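Local coordinates for protein bifunctional endomannanase/endoglucanase (Caldanaerobius polysaccharolyticus, PDB 3W0K) that probably hydrolyses internal linkages of mannans and beta-glucans, as a family 5 glycoside hydrolase with a beta/alpha barrel, at residues P200-H205 with L225-K230; F259-K264 with H302-A307; R121-S126 with K164-R169. All coordinates share one frame; numbering follows the deposited sequence.

Contact 1. Residues P200-H205 with L225-K230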
ATOM      1  N   PRO A 200     -15.522  -0.282   5.585  1.00 13.52           N
ATOM      2  CA  PRO A 200     -16.239   0.630   4.687  1.00 13.58           C
ATOM      3  C   PRO A 200     -15.596   2.011   4.579  1.00 13.65           C
ATOM      4  O   PRO A 200     -15.218   2.610   5.586  1.00 12.93           O
ATOM      5  CB  PRO A 200     -17.623   0.712   5.329  1.00 14.15           C
ATOM      6  CG  PRO A 200     -17.306   0.613   6.790  1.00 14.34           C
ATOM      7  CD  PRO A 200     -16.285  -0.500   6.830  1.00 13.64           C
ATOM      8  N   MET A 201     -15.488   2.517   3.351  1.00 14.14           N
ATOM      9  CA  MET A 201     -14.897   3.832   3.111  1.00 14.33           C
ATOM     10  C   MET A 201     -15.635   4.942   3.856  1.00 15.27           C
ATOM     11  O   MET A 201     -15.041   5.956   4.215  1.00 15.09           O
ATOM     12  CB  MET A 201     -14.873   4.142   1.612  1.00 15.27           C
ATOM     13  CG  MET A 201     -13.895   3.307   0.802  1.00 16.23           C
ATOM     14  SD  MET A 201     -12.173   3.749   1.111  1.00 17.80           S
ATOM     15  CE  MET A 201     -11.983   5.149   0.014  1.00 17.67           C
ATOM     16  N   ALA A 202     -16.932   4.738   4.087  1.00 15.85           N
ATOM     17  CA  ALA A 202     -17.759   5.710   4.798  1.00 17.67           C
ATOM     18  C   ALA A 202     -17.241   5.952   6.212  1.00 16.94           C
ATOM     19  O   ALA A 202     -17.510   6.993   6.813  1.00 19.46           O
ATOM     20  CB  ALA A 202     -19.200   5.232   4.849  1.00 17.93           C
ATOM     21  N   LEU A 203     -16.498   4.981   6.735  1.00 15.84           N
ATOM     22  CA  LEU A 203     -15.932   5.081   8.072  1.00 15.57           C
ATOM     23  C   LEU A 203     -14.464   5.501   8.024  1.00 14.86           C
ATOM     24  O   LEU A 203     -14.080   6.504   8.623  1.00 14.81           O
ATOM     25  CB  LEU A 203     -16.083   3.740   8.806  1.00 15.22           C
ATOM     26  CG  LEU A 203     -15.651   3.612  10.273  1.00 16.61           C
ATOM     27  CD1 LEU A 203     -16.413   2.471  10.915  1.00 14.90           C
ATOM     28  CD2 LEU A 203     -14.150   3.382  10.394  1.00 16.12           C
ATOM     29  N   THR A 204     -13.661   4.763   7.262  1.00 14.54           N
ATOM     30  CA  THR A 204     -12.225   5.027   7.165  1.00 13.93           C
ATOM     31  C   THR A 204     -11.825   6.324   6.478  1.00 14.18           C
ATOM     32  O   THR A 204     -10.805   6.912   6.817  1.00 14.10           O
ATOM     33  CB  THR A 204     -11.490   3.881   6.460  1.00 13.43           C
ATOM     34  OG1 THR A 204     -11.869   3.853   5.079  1.00 12.66           O
ATOM     35  CG2 THR A 204     -11.834   2.545   7.110  1.00 12.61           C
ATOM     36  N   HIS A 205     -12.605   6.748   5.489  1.00 15.00           N
ATOM     37  CA  HIS A 205     -12.302   7.976   4.762  1.00 16.53           C
ATOM     38  C   HIS A 205     -13.339   9.073   4.970  1.00 18.50           C
ATOM     39  O   HIS A 205     -13.532   9.933   4.110  1.00 19.03           O
ATOM     40  CB  HIS A 205     -12.108   7.682   3.270  1.00 16.11           C
ATOM     41  CG  HIS A 205     -10.782   7.067   2.942  1.00 16.56           C
ATOM     42  ND1 HIS A 205     -10.397   5.827   3.407  1.00 15.37           N
ATOM     43  CD2 HIS A 205      -9.752   7.521   2.187  1.00 17.41           C
ATOM     44  CE1 HIS A 205      -9.188   5.544   2.951  1.00 17.21           C
ATOM     45  NE2 HIS A 205      -8.775   6.555   2.208  1.00 16.81           N
ATOM     46  N   LEU A 225     -22.937  -0.196  10.130  1.00 19.40           N
ATOM     47  CA  LEU A 225     -22.965   1.093   9.448  1.00 19.03           C
ATOM     48  C   LEU A 225     -23.669   0.943   8.105  1.00 20.29           C
ATOM     49  O   LEU A 225     -23.281   0.110   7.285  1.00 19.55           O
ATOM     50  CB  LEU A 225     -21.541   1.618   9.230  1.00 18.74           C
ATOM     51  CG  LEU A 225     -21.371   2.900   8.407  1.00 17.69           C
ATOM     52  CD1 LEU A 225     -22.089   4.059   9.073  1.00 20.42           C
ATOM     53  CD2 LEU A 225     -19.893   3.222   8.250  1.00 19.75           C
ATOM     54  N   LEU A 226     -24.721   1.730   7.901  1.00 21.95           N
ATOM     55  CA  LEU A 226     -25.468   1.690   6.653  1.00 24.53           C
ATOM     56  C   LEU A 226     -24.758   2.589   5.646  1.00 23.88           C
ATOM     57  O   LEU A 226     -24.582   3.785   5.885  1.00 24.57           O
ATOM     58  CB  LEU A 226     -26.914   2.152   6.878  1.00 25.62           C
ATOM     59  CG  LEU A 226     -27.968   1.943   5.778  1.00 27.78           C
ATOM     60  CD1 LEU A 226     -27.850   3.001   4.697  1.00 30.02           C
ATOM     61  CD2 LEU A 226     -27.862   0.540   5.193  1.00 28.64           C
ATOM     62  N   TRP A 227     -24.340   1.998   4.532  1.00 24.38           N
ATOM     63  CA  TRP A 227     -23.638   2.724   3.480  1.00 25.57           C
ATOM     64  C   TRP A 227     -23.939   2.076   2.134  1.00 26.42           C
ATOM     65  O   TRP A 227     -23.739   0.874   1.958  1.00 26.93           O
ATOM     66  CB  TRP A 227     -22.130   2.709   3.756  1.00 23.61           C
ATOM     67  CG  TRP A 227     -21.293   3.382   2.708  1.00 22.96           C
ATOM     68  CD1 TRP A 227     -21.480   4.629   2.176  1.00 22.09           C
ATOM     69  CD2 TRP A 227     -20.124   2.847   2.074  1.00 21.99           C
ATOM     70  NE1 TRP A 227     -20.499   4.901   1.252  1.00 22.06           N
ATOM     71  CE2 TRP A 227     -19.655   3.825   1.169  1.00 21.19           C
ATOM     72  CE3 TRP A 227     -19.428   1.636   2.182  1.00 21.77           C
ATOM     73  CZ2 TRP A 227     -18.520   3.628   0.375  1.00 21.32           C
ATOM     74  CZ3 TRP A 227     -18.300   1.440   1.392  1.00 21.75           C
ATOM     75  CH2 TRP A 227     -17.858   2.432   0.501  1.00 21.50           C
ATOM     76  N   GLN A 228     -24.429   2.883   1.194  1.00 28.98           N
ATOM     77  CA  GLN A 228     -24.776   2.413  -0.147  1.00 30.56           C
ATOM     78  C   GLN A 228     -25.838   1.315  -0.105  1.00 30.83           C
ATOM     79  O   GLN A 228     -25.808   0.374  -0.902  1.00 31.19           O
ATOM     80  CB  GLN A 228     -23.526   1.913  -0.883  1.00 32.06           C
ATOM     81  CG  GLN A 228     -22.479   2.985  -1.137  1.00 34.20           C
ATOM     82  CD  GLN A 228     -21.232   2.442  -1.814  1.00 35.38           C
ATOM     83  OE1 GLN A 228     -20.796   1.321  -1.539  1.00 36.31           O
ATOM     84  NE2 GLN A 228     -20.646   3.241  -2.697  1.00 36.33           N
ATOM     85  N   GLY A 229     -26.768   1.439   0.841  1.00 30.73           N
ATOM     86  CA  GLY A 229     -27.834   0.460   0.987  1.00 30.69           C
ATOM     87  C   GLY A 229     -27.383  -0.878   1.547  1.00 30.80           C
ATOM     88  O   GLY A 229     -28.119  -1.865   1.478  1.00 31.54           O
ATOM     89  N   LYS A 230     -26.178  -0.913   2.108  1.00 29.65           N
ATOM     90  CA  LYS A 230     -25.628  -2.137   2.681  1.00 28.50           C
ATOM     91  C   LYS A 230     -25.176  -1.914   4.121  1.00 26.48           C
ATOM     92  O   LYS A 230     -24.615  -0.870   4.450  1.00 25.93           O
ATOM     93  CB  LYS A 230     -24.454  -2.634   1.832  1.00 30.33           C
ATOM     94  CG  LYS A 230     -23.749  -3.863   2.391  1.00 32.73           C
ATOM     95  CD  LYS A 230     -22.610  -4.315   1.488  1.00 34.80           C
ATOM     96  CE  LYS A 230     -23.124  -4.944   0.204  1.00 36.71           C
ATOM     97  NZ  LYS A 230     -23.895  -6.193   0.474  1.00 38.71           N
TER

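Contact 2. Residues F259-K264 with H302-A307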
ATOM      1  N   PHE A 259      -3.972  -0.148   5.087  1.00  9.16           N
ATOM      2  CA  PHE A 259      -5.220  -0.181   5.836  1.00  8.54           C
ATOM      3  C   PHE A 259      -5.167   0.920   6.878  1.00 10.37           C
ATOM      4  O   PHE A 259      -4.104   1.489   7.144  1.00  9.73           O
ATOM      5  CB  PHE A 259      -5.515  -1.559   6.466  1.00 10.76           C
ATOM      6  CG  PHE A 259      -4.829  -1.812   7.780  1.00  9.34           C
ATOM      7  CD1 PHE A 259      -5.570  -1.884   8.959  1.00 11.02           C
ATOM      8  CD2 PHE A 259      -3.457  -2.030   7.838  1.00 10.49           C
ATOM      9  CE1 PHE A 259      -4.953  -2.176  10.176  1.00 11.12           C
ATOM     10  CE2 PHE A 259      -2.829  -2.322   9.050  1.00 10.69           C
ATOM     11  CZ  PHE A 259      -3.579  -2.396  10.221  1.00 11.45           C
ATOM     12  N   GLY A 260      -6.324   1.273   7.419  1.00  9.36           N
ATOM     13  CA  GLY A 260      -6.349   2.309   8.430  1.00 10.75           C
ATOM     14  C   GLY A 260      -7.583   3.175   8.368  1.00 10.47           C
ATOM     15  O   GLY A 260      -8.456   2.984   7.518  1.00 10.57           O
ATOM     16  N   CYS A 261      -7.614   4.168   9.248  1.00  9.76           N
ATOM     17  CA  CYS A 261      -8.737   5.083   9.342  1.00 10.68           C
ATOM     18  C   CYS A 261      -8.242   6.520   9.444  1.00 11.01           C
ATOM     19  O   CYS A 261      -7.255   6.798  10.128  1.00 12.24           O
ATOM     20  CB  CYS A 261      -9.555   4.729  10.585  1.00 11.24           C
ATOM     21  SG  CYS A 261     -11.051   5.695  10.813  1.00 12.68           S
ATOM     22  N   PHE A 262      -8.936   7.427   8.758  1.00 11.28           N
ATOM     23  CA  PHE A 262      -8.599   8.848   8.767  1.00 12.67           C
ATOM     24  C   PHE A 262      -8.885   9.409  10.169  1.00 13.49           C
ATOM     25  O   PHE A 262      -9.505   8.733  10.996  1.00 13.36           O
ATOM     26  CB  PHE A 262      -9.411   9.568   7.689  1.00 13.47           C
ATOM     27  CG  PHE A 262      -8.930  10.957   7.372  1.00 13.25           C
ATOM     28  CD1 PHE A 262      -7.575  11.230   7.214  1.00 14.28           C
ATOM     29  CD2 PHE A 262      -9.844  11.992   7.199  1.00 16.62           C
ATOM     30  CE1 PHE A 262      -7.138  12.512   6.888  1.00 15.21           C
ATOM     31  CE2 PHE A 262      -9.416  13.278   6.872  1.00 16.47           C
ATOM     32  CZ  PHE A 262      -8.061  13.537   6.716  1.00 16.07           C
ATOM     33  N   ASN A 263      -8.463  10.644  10.427  1.00 15.30           N
ATOM     34  CA  ASN A 263      -8.619  11.235  11.757  1.00 14.46           C
ATOM     35  C   ASN A 263      -9.840  12.099  12.070  1.00 15.69           C
ATOM     36  O   ASN A 263      -9.820  12.865  13.038  1.00 16.66           O
ATOM     37  CB  ASN A 263      -7.335  11.980  12.143  1.00 14.49           C
ATOM     38  CG  ASN A 263      -7.122  13.253  11.334  1.00 15.47           C
ATOM     39  OD1 ASN A 263      -7.807  13.502  10.340  1.00 16.65           O
ATOM     40  ND2 ASN A 263      -6.173  14.069  11.770  1.00 16.18           N
ATOM     41  N   LYS A 264     -10.897  11.980  11.273  1.00 16.50           N
ATOM     42  CA  LYS A 264     -12.113  12.756  11.519  1.00 18.41           C
ATOM     43  C   LYS A 264     -13.200  11.891  12.154  1.00 18.61           C
ATOM     44  O   LYS A 264     -14.176  12.400  12.707  1.00 20.57           O
ATOM     45  CB  LYS A 264     -12.615  13.396  10.224  1.00 20.08           C
ATOM     46  CG  LYS A 264     -11.659  14.424   9.643  1.00 23.21           C
ATOM     47  CD  LYS A 264     -11.356  15.528  10.643  1.00 26.27           C
ATOM     48  CE  LYS A 264     -10.367  16.529  10.069  1.00 29.46           C
ATOM     49  NZ  LYS A 264     -10.058  17.621  11.033  1.00 32.91           N
ATOM     50  N   HIS A 302      -2.470  10.693  15.880  1.00 13.32           N
ATOM     51  CA  HIS A 302      -3.266  10.782  14.661  1.00 13.29           C
ATOM     52  C   HIS A 302      -4.290  11.917  14.682  1.00 13.32           C
ATOM     53  O   HIS A 302      -4.521  12.557  13.657  1.00 13.94           O
ATOM     54  CB  HIS A 302      -3.919   9.436  14.328  1.00 11.99           C
ATOM     55  CG  HIS A 302      -4.712   8.848  15.450  1.00 12.41           C
ATOM     56  ND1 HIS A 302      -4.250   7.799  16.216  1.00 12.56           N
ATOM     57  CD2 HIS A 302      -5.938   9.159  15.933  1.00 10.97           C
ATOM     58  CE1 HIS A 302      -5.159   7.492  17.125  1.00  9.25           C
ATOM     59  NE2 HIS A 302      -6.192   8.302  16.974  1.00 13.57           N
ATOM     60  N   GLY A 303      -4.906  12.155  15.840  1.00 14.20           N
ATOM     61  CA  GLY A 303      -5.859  13.248  15.954  1.00 14.99           C
ATOM     62  C   GLY A 303      -7.341  12.956  16.085  1.00 14.77           C
ATOM     63  O   GLY A 303      -8.127  13.896  16.205  1.00 16.27           O
ATOM     64  N   ARG A 304      -7.747  11.690  16.070  1.00 14.28           N
ATOM     65  CA  ARG A 304      -9.169  11.368  16.198  1.00 14.23           C
ATOM     66  C   ARG A 304      -9.744  11.831  17.529  1.00 15.50           C
ATOM     67  O   ARG A 304      -9.103  11.701  18.575  1.00 14.96           O
ATOM     68  CB  ARG A 304      -9.421   9.869  16.044  1.00 14.06           C
ATOM     69  CG  ARG A 304      -9.508   9.401  14.609  1.00 12.67           C
ATOM     70  CD  ARG A 304      -9.945   7.948  14.537  1.00 12.33           C
ATOM     71  NE  ARG A 304      -8.880   7.035  14.935  1.00 12.42           N
ATOM     72  CZ  ARG A 304      -7.890   6.662  14.129  1.00 12.09           C
ATOM     73  NH1 ARG A 304      -7.845   7.120  12.885  1.00 13.02           N
ATOM     74  NH2 ARG A 304      -6.936   5.851  14.569  1.00 11.23           N
ATOM     75  N   PRO A 305     -10.951  12.413  17.502  1.00 16.18           N
ATOM     76  CA  PRO A 305     -11.563  12.876  18.749  1.00 16.42           C
ATOM     77  C   PRO A 305     -11.771  11.731  19.738  1.00 16.59           C
ATOM     78  O   PRO A 305     -12.249  10.650  19.372  1.00 16.65           O
ATOM     79  CB  PRO A 305     -12.883  13.497  18.279  1.00 18.04           C
ATOM     80  CG  PRO A 305     -13.158  12.821  16.970  1.00 19.88           C
ATOM     81  CD  PRO A 305     -11.797  12.740  16.343  1.00 16.97           C
ATOM     82  N   GLY A 306     -11.341  11.957  20.977  1.00 16.81           N
ATOM     83  CA  GLY A 306     -11.481  10.948  22.011  1.00 17.41           C
ATOM     84  C   GLY A 306     -10.224  10.137  22.268  1.00 17.25           C
ATOM     85  O   GLY A 306     -10.112   9.482  23.301  1.00 19.17           O
ATOM     86  N   ALA A 307      -9.279  10.169  21.331  1.00 16.89           N
ATOM     87  CA  ALA A 307      -8.035   9.425  21.483  1.00 16.51           C
ATOM     88  C   ALA A 307      -7.099  10.048  22.515  1.00 17.21           C
ATOM     89  O   ALA A 307      -7.122  11.260  22.744  1.00 17.21           O
ATOM     90  CB  ALA A 307      -7.328   9.305  20.138  1.00 15.78           C
TER
HETATM   91  O   HOH W   1      -9.365  15.487  13.960  1.00 26.21           O

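Contact 3. Residues R121-S126 with K164-R169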
ATOM      1  N   ARG A 121      19.430  -2.784 -10.638  1.00 11.01           N
ATOM      2  CA  ARG A 121      20.108  -2.098  -9.546  1.00 10.30           C
ATOM      3  C   ARG A 121      20.206  -2.940  -8.281  1.00 11.07           C
ATOM      4  O   ARG A 121      21.245  -2.962  -7.619  1.00 11.99           O
ATOM      5  CB  ARG A 121      19.405  -0.775  -9.228  1.00 10.70           C
ATOM      6  CG  ARG A 121      20.222   0.148  -8.339  1.00 11.12           C
ATOM      7  CD  ARG A 121      19.498   1.453  -8.086  1.00 11.60           C
ATOM      8  NE  ARG A 121      20.316   2.379  -7.306  1.00 12.34           N
ATOM      9  CZ  ARG A 121      21.134   3.282  -7.836  1.00 12.79           C
ATOM     10  NH1 ARG A 121      21.251   3.389  -9.155  1.00 14.71           N
ATOM     11  NH2 ARG A 121      21.824   4.096  -7.048  1.00 13.75           N
ATOM     12  N   TYR A 122      19.135  -3.662  -7.968  1.00 10.52           N
ATOM     13  CA  TYR A 122      19.108  -4.461  -6.753  1.00  9.45           C
ATOM     14  C   TYR A 122      19.264  -5.965  -6.936  1.00  9.38           C
ATOM     15  O   TYR A 122      19.009  -6.732  -6.007  1.00 10.74           O
ATOM     16  CB  TYR A 122      17.845  -4.129  -5.952  1.00 11.10           C
ATOM     17  CG  TYR A 122      17.734  -2.654  -5.636  1.00 10.39           C
ATOM     18  CD1 TYR A 122      18.717  -2.010  -4.881  1.00 10.09           C
ATOM     19  CD2 TYR A 122      16.679  -1.887  -6.138  1.00 10.27           C
ATOM     20  CE1 TYR A 122      18.657  -0.644  -4.638  1.00 11.46           C
ATOM     21  CE2 TYR A 122      16.610  -0.518  -5.901  1.00 10.62           C
ATOM     22  CZ  TYR A 122      17.604   0.097  -5.153  1.00 11.12           C
ATOM     23  OH  TYR A 122      17.558   1.454  -4.932  1.00 12.02           O
ATOM     24  N   LYS A 123      19.723  -6.392  -8.111  1.00  9.87           N
ATOM     25  CA  LYS A 123      19.920  -7.821  -8.349  1.00 10.63           C
ATOM     26  C   LYS A 123      20.907  -8.353  -7.316  1.00 10.01           C
ATOM     27  O   LYS A 123      21.982  -7.783  -7.128  1.00 11.31           O
ATOM     28  CB  LYS A 123      20.459  -8.085  -9.756  1.00 11.78           C
ATOM     29  CG  LYS A 123      20.616  -9.572 -10.050  1.00 12.74           C
ATOM     30  CD  LYS A 123      21.146  -9.824 -11.439  1.00 14.77           C
ATOM     31  CE  LYS A 123      21.339 -11.314 -11.667  1.00 14.69           C
ATOM     32  NZ  LYS A 123      21.863 -11.598 -13.028  1.00 20.09           N
ATOM     33  N   GLY A 124      20.525  -9.424  -6.633  1.00 10.85           N
ATOM     34  CA  GLY A 124      21.398  -9.990  -5.616  1.00 11.31           C
ATOM     35  C   GLY A 124      20.853  -9.763  -4.222  1.00 11.95           C
ATOM     36  O   GLY A 124      21.171 -10.518  -3.304  1.00 12.08           O
ATOM     37  N   VAL A 125      20.061  -8.705  -4.050  1.00 11.35           N
ATOM     38  CA  VAL A 125      19.463  -8.427  -2.747  1.00 11.15           C
ATOM     39  C   VAL A 125      18.336  -9.434  -2.532  1.00 10.98           C
ATOM     40  O   VAL A 125      17.429  -9.560  -3.360  1.00 11.32           O
ATOM     41  CB  VAL A 125      18.918  -6.985  -2.649  1.00 11.76           C
ATOM     42  CG1 VAL A 125      18.229  -6.772  -1.305  1.00 11.72           C
ATOM     43  CG2 VAL A 125      20.057  -5.983  -2.806  1.00 12.66           C
ATOM     44  N   SER A 126      18.425 -10.175  -1.436  1.00 11.15           N
ATOM     45  CA  SER A 126      17.441 -11.199  -1.105  1.00 11.70           C
ATOM     46  C   SER A 126      16.025 -10.658  -0.971  1.00 11.85           C
ATOM     47  O   SER A 126      15.820  -9.536  -0.506  1.00 11.32           O
ATOM     48  CB  SER A 126      17.829 -11.897   0.199  1.00 15.23           C
ATOM     49  OG  SER A 126      16.835 -12.825   0.590  1.00 18.56           O
ATOM     50  N   LYS A 164      13.514 -11.853 -15.854  1.00 13.22           N
ATOM     51  CA  LYS A 164      14.571 -12.138 -16.821  1.00 15.05           C
ATOM     52  C   LYS A 164      15.896 -11.609 -16.265  1.00 14.96           C
ATOM     53  O   LYS A 164      16.955 -12.209 -16.468  1.00 15.57           O
ATOM     54  CB  LYS A 164      14.261 -11.482 -18.169  1.00 16.63           C
ATOM     55  CG  LYS A 164      15.301 -11.759 -19.241  1.00 22.16           C
ATOM     56  CD  LYS A 164      14.871 -11.212 -20.590  1.00 26.07           C
ATOM     57  CE  LYS A 164      15.949 -11.442 -21.641  1.00 28.28           C
ATOM     58  NZ  LYS A 164      17.216 -10.732 -21.299  1.00 30.58           N
ATOM     59  N   ILE A 165      15.817 -10.496 -15.540  1.00 13.58           N
ATOM     60  CA  ILE A 165      16.986  -9.866 -14.933  1.00 13.18           C
ATOM     61  C   ILE A 165      17.302 -10.496 -13.576  1.00 13.86           C
ATOM     62  O   ILE A 165      18.448 -10.870 -13.307  1.00 13.73           O
ATOM     63  CB  ILE A 165      16.765  -8.343 -14.766  1.00 13.55           C
ATOM     64  CG1 ILE A 165      16.651  -7.686 -16.144  1.00 13.43           C
ATOM     65  CG2 ILE A 165      17.895  -7.719 -13.945  1.00 12.66           C
ATOM     66  CD1 ILE A 165      16.094  -6.278 -16.112  1.00 13.62           C
ATOM     67  N   ASP A 166      16.283 -10.619 -12.732  1.00 13.40           N
ATOM     68  CA  ASP A 166      16.443 -11.209 -11.407  1.00 12.99           C
ATOM     69  C   ASP A 166      15.276 -12.146 -11.099  1.00 12.68           C
ATOM     70  O   ASP A 166      14.238 -11.722 -10.585  1.00 13.42           O
ATOM     71  CB  ASP A 166      16.545 -10.111 -10.339  1.00 13.30           C
ATOM     72  CG  ASP A 166      16.828 -10.666  -8.947  1.00 14.41           C
ATOM     73  OD1 ASP A 166      16.961 -11.899  -8.790  1.00 13.29           O
ATOM     74  OD2 ASP A 166      16.918  -9.861  -7.998  1.00 13.96           O
ATOM     75  N   PRO A 167      15.457 -13.452 -11.360  1.00 13.73           N
ATOM     76  CA  PRO A 167      14.434 -14.476 -11.124  1.00 13.88           C
ATOM     77  C   PRO A 167      14.052 -14.645  -9.656  1.00 13.65           C
ATOM     78  O   PRO A 167      13.004 -15.212  -9.346  1.00 16.05           O
ATOM     79  CB  PRO A 167      15.102 -15.756 -11.640  1.00 15.96           C
ATOM     80  CG  PRO A 167      16.137 -15.273 -12.595  1.00 20.06           C
ATOM     81  CD  PRO A 167      16.676 -14.052 -11.928  1.00 15.19           C
ATOM     82  N   ASP A 168      14.906 -14.155  -8.761  1.00 13.35           N
ATOM     83  CA  ASP A 168      14.681 -14.279  -7.324  1.00 13.57           C
ATOM     84  C   ASP A 168      13.945 -13.114  -6.668  1.00 13.33           C
ATOM     85  O   ASP A 168      13.682 -13.152  -5.467  1.00 16.33           O
ATOM     86  CB  ASP A 168      16.015 -14.495  -6.601  1.00 15.17           C
ATOM     87  CG  ASP A 168      16.757 -15.730  -7.090  1.00 19.29           C
ATOM     88  OD1 ASP A 168      16.111 -16.781  -7.283  1.00 19.60           O
ATOM     89  OD2 ASP A 168      17.989 -15.648  -7.276  1.00 20.19           O
ATOM     90  N   ARG A 169      13.616 -12.085  -7.446  1.00 12.71           N
ATOM     91  CA  ARG A 169      12.925 -10.913  -6.908  1.00 10.26           C
ATOM     92  C   ARG A 169      11.438 -11.125  -6.637  1.00 10.61           C
ATOM     93  O   ARG A 169      10.663 -11.408  -7.558  1.00 11.26           O
ATOM     94  CB  ARG A 169      13.100  -9.714  -7.843  1.00 10.60           C
ATOM     95  CG  ARG A 169      12.337  -8.457  -7.401  1.00  8.29           C
ATOM     96  CD  ARG A 169      12.832  -7.913  -6.061  1.00  9.80           C
ATOM     97  NE  ARG A 169      14.262  -7.613  -6.098  1.00  9.91           N
ATOM     98  CZ  ARG A 169      15.142  -8.036  -5.197  1.00  9.88           C
ATOM     99  NH1 ARG A 169      14.744  -8.770  -4.163  1.00 10.09           N
ATOM    100  NH2 ARG A 169      16.435  -7.782  -5.369  1.00 10.12           N
TER
HETATM  101  O   HOH W   2      20.919  -9.980 -14.951  1.00 27.48           O
HETATM  102  O   HOH W   3      18.110 -10.992  -5.774  1.00 15.88           O

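Contact 1. Residues P200-H205 with L225-K230
A202 lays its methyl group on the indole of W227. This is a CH-pi contact. A202 CB sits 3.5 Å from the centroid of the five-membered ring and only 12° off its normal. The opposite face of the indole is covered by Q228 CD, from the same turn as W227. With CG anti to the backbone N (chi1 178°), the W227 ring reaches across to the start of helix 201-204. The other side-chain contacts of the indole are apolar. P200 CB approaches W227 CE3 obliquely at 3.7 Å. M201 lies alongside the indole, with its CB 3.6 Å from W227 CH2.

Both segments belong to the long connection of the beta/alpha barrel between strand 192-197 and helix 234-249. W227 to K230 forms the type I' turn of a small hairpin, 225-232. P200, which follows a cis peptide bond, is the N-cap residue of the short helix. Replacing W227 by an alanine would probably leave the A202 methyl without its aromatic face and open a gap beside P200 and M201.

L225 supplies a second apolar patch through one branch. Its CD2 meets L203 CB at 3.9 Å and P200 CG at 4.0 Å. W273 of helix 267-284 also packs on P200 and L203.

Contact 2. Residues F259-K264 with H302-A307
R304 leaves its backbone with CG anti to the carbonyl carbon (chi1 -83°), and its chain then bends at chi3. The bend turns NH1 toward the backbone of C261 and F262. N263 holds CG between its backbone N and carbonyl carbon (chi1 70°), which brings ND2 to the carbonyl of H302.

R304 NH1 gives a hydrogen bond to F262 O at 3.0 Å. The oxygen lies in the guanidinium plane, but the nitrogen stands above the carbonyl plane. A second, weak bond runs from R304 NH1 to C261 O at 2.8 Å. One nitrogen thus serves two successive carbonyls, one of them weakly. N263 ND2 bonds H302 O at 2.9 Å, in the carbonyl plane. The H302 ring lies over the R304 guanidinium, with R304 NH2 3.4 Å above the ring and over its centre. This stacking helps fix how the group is turned.

R304 CG packs on N263 CA at 3.5 Å. A water donates to both N263 O and G303 O and bridges the two backbones.

The contact joins the loops that follow barrel strands 254-259 and 287-290. N267 of helix 267-284 accepts from R304 NE. A270 of that helix and L321 of helix 319-327 pack against R304.

Contact 3. Residues R121-S126 with K164-R169
R169 grips the carbonyl of V125 end-on with two nitrogens. NH1 and NH2 each give a hydrogen bond to V125 O at 2.9 Å. The oxygen lies near the guanidinium plane, 11° out of it, so both bonds are made at the edge of the group. The R169 chain leaves the backbone with CG anti to the backbone N (chi1 177°) and bends at chi2 and chi3, which folds the guanidinium back toward the turn Y122-V125. R169 NH2 also lies 2.9 Å from Y122 O, the oxygen that closes this type II turn by accepting from V125 N.

D166 adds charge from within its own segment. Its OD2 is 3.4 Å from R169 NH2 but well out of the guanidinium plane, so this salt bridge rests on charge alone. D166 OD1 accepts from D168 N in an Asx turn, which helps hold the carboxylate. A water donates to D166 OD2 and V125 O and accepts from G124 N, bridging the two turns.

K123 forms the outer part of the contact. Its extended chain crosses D166, with K123 CG 4.1 Å from D166 CG. Further out, K123 CE lies 3.4 Å from I165 O. A second water accepts from K123 NZ and donates to I165 O. I165 itself packs on helix 105-121, on E116, A119 and K120. R169, with the waters and K123, ties the turn after helix 105-121 to the turn after helix 148-165.

F132 of strand 130-133 makes a cation-pi contact with R169, and L130 O takes a weak bond from its NH1. The buried guanidinium therefore meets backbone oxygens, a carboxylate and an aromatic ring. D166 probably offsets part of its charge.

Overall arrangement
From the N terminus, contact 3 comes first. It closes the loop from helix 105-121 through strand 130-133 to the end of helix 148-165, and ties the two turns that lead into strands 130-133 and 170-174. Contact 1 follows and closes the loop 206-224, in the connection after strand 192-197. Contact 2 comes last and joins the loops after strands 254-259 and 287-290, the last two of the barrel. The three closures are in series; none nests or crosses. Contacts 1 and 2 touch: T204 O is 2.7 Å from F262 N, a probable hydrogen bond. Both lie beyond the C-terminal ends of their strands. Contact 3 lies on the opposite side of the chain's centre, its centre about 41 Å from that of contact 1.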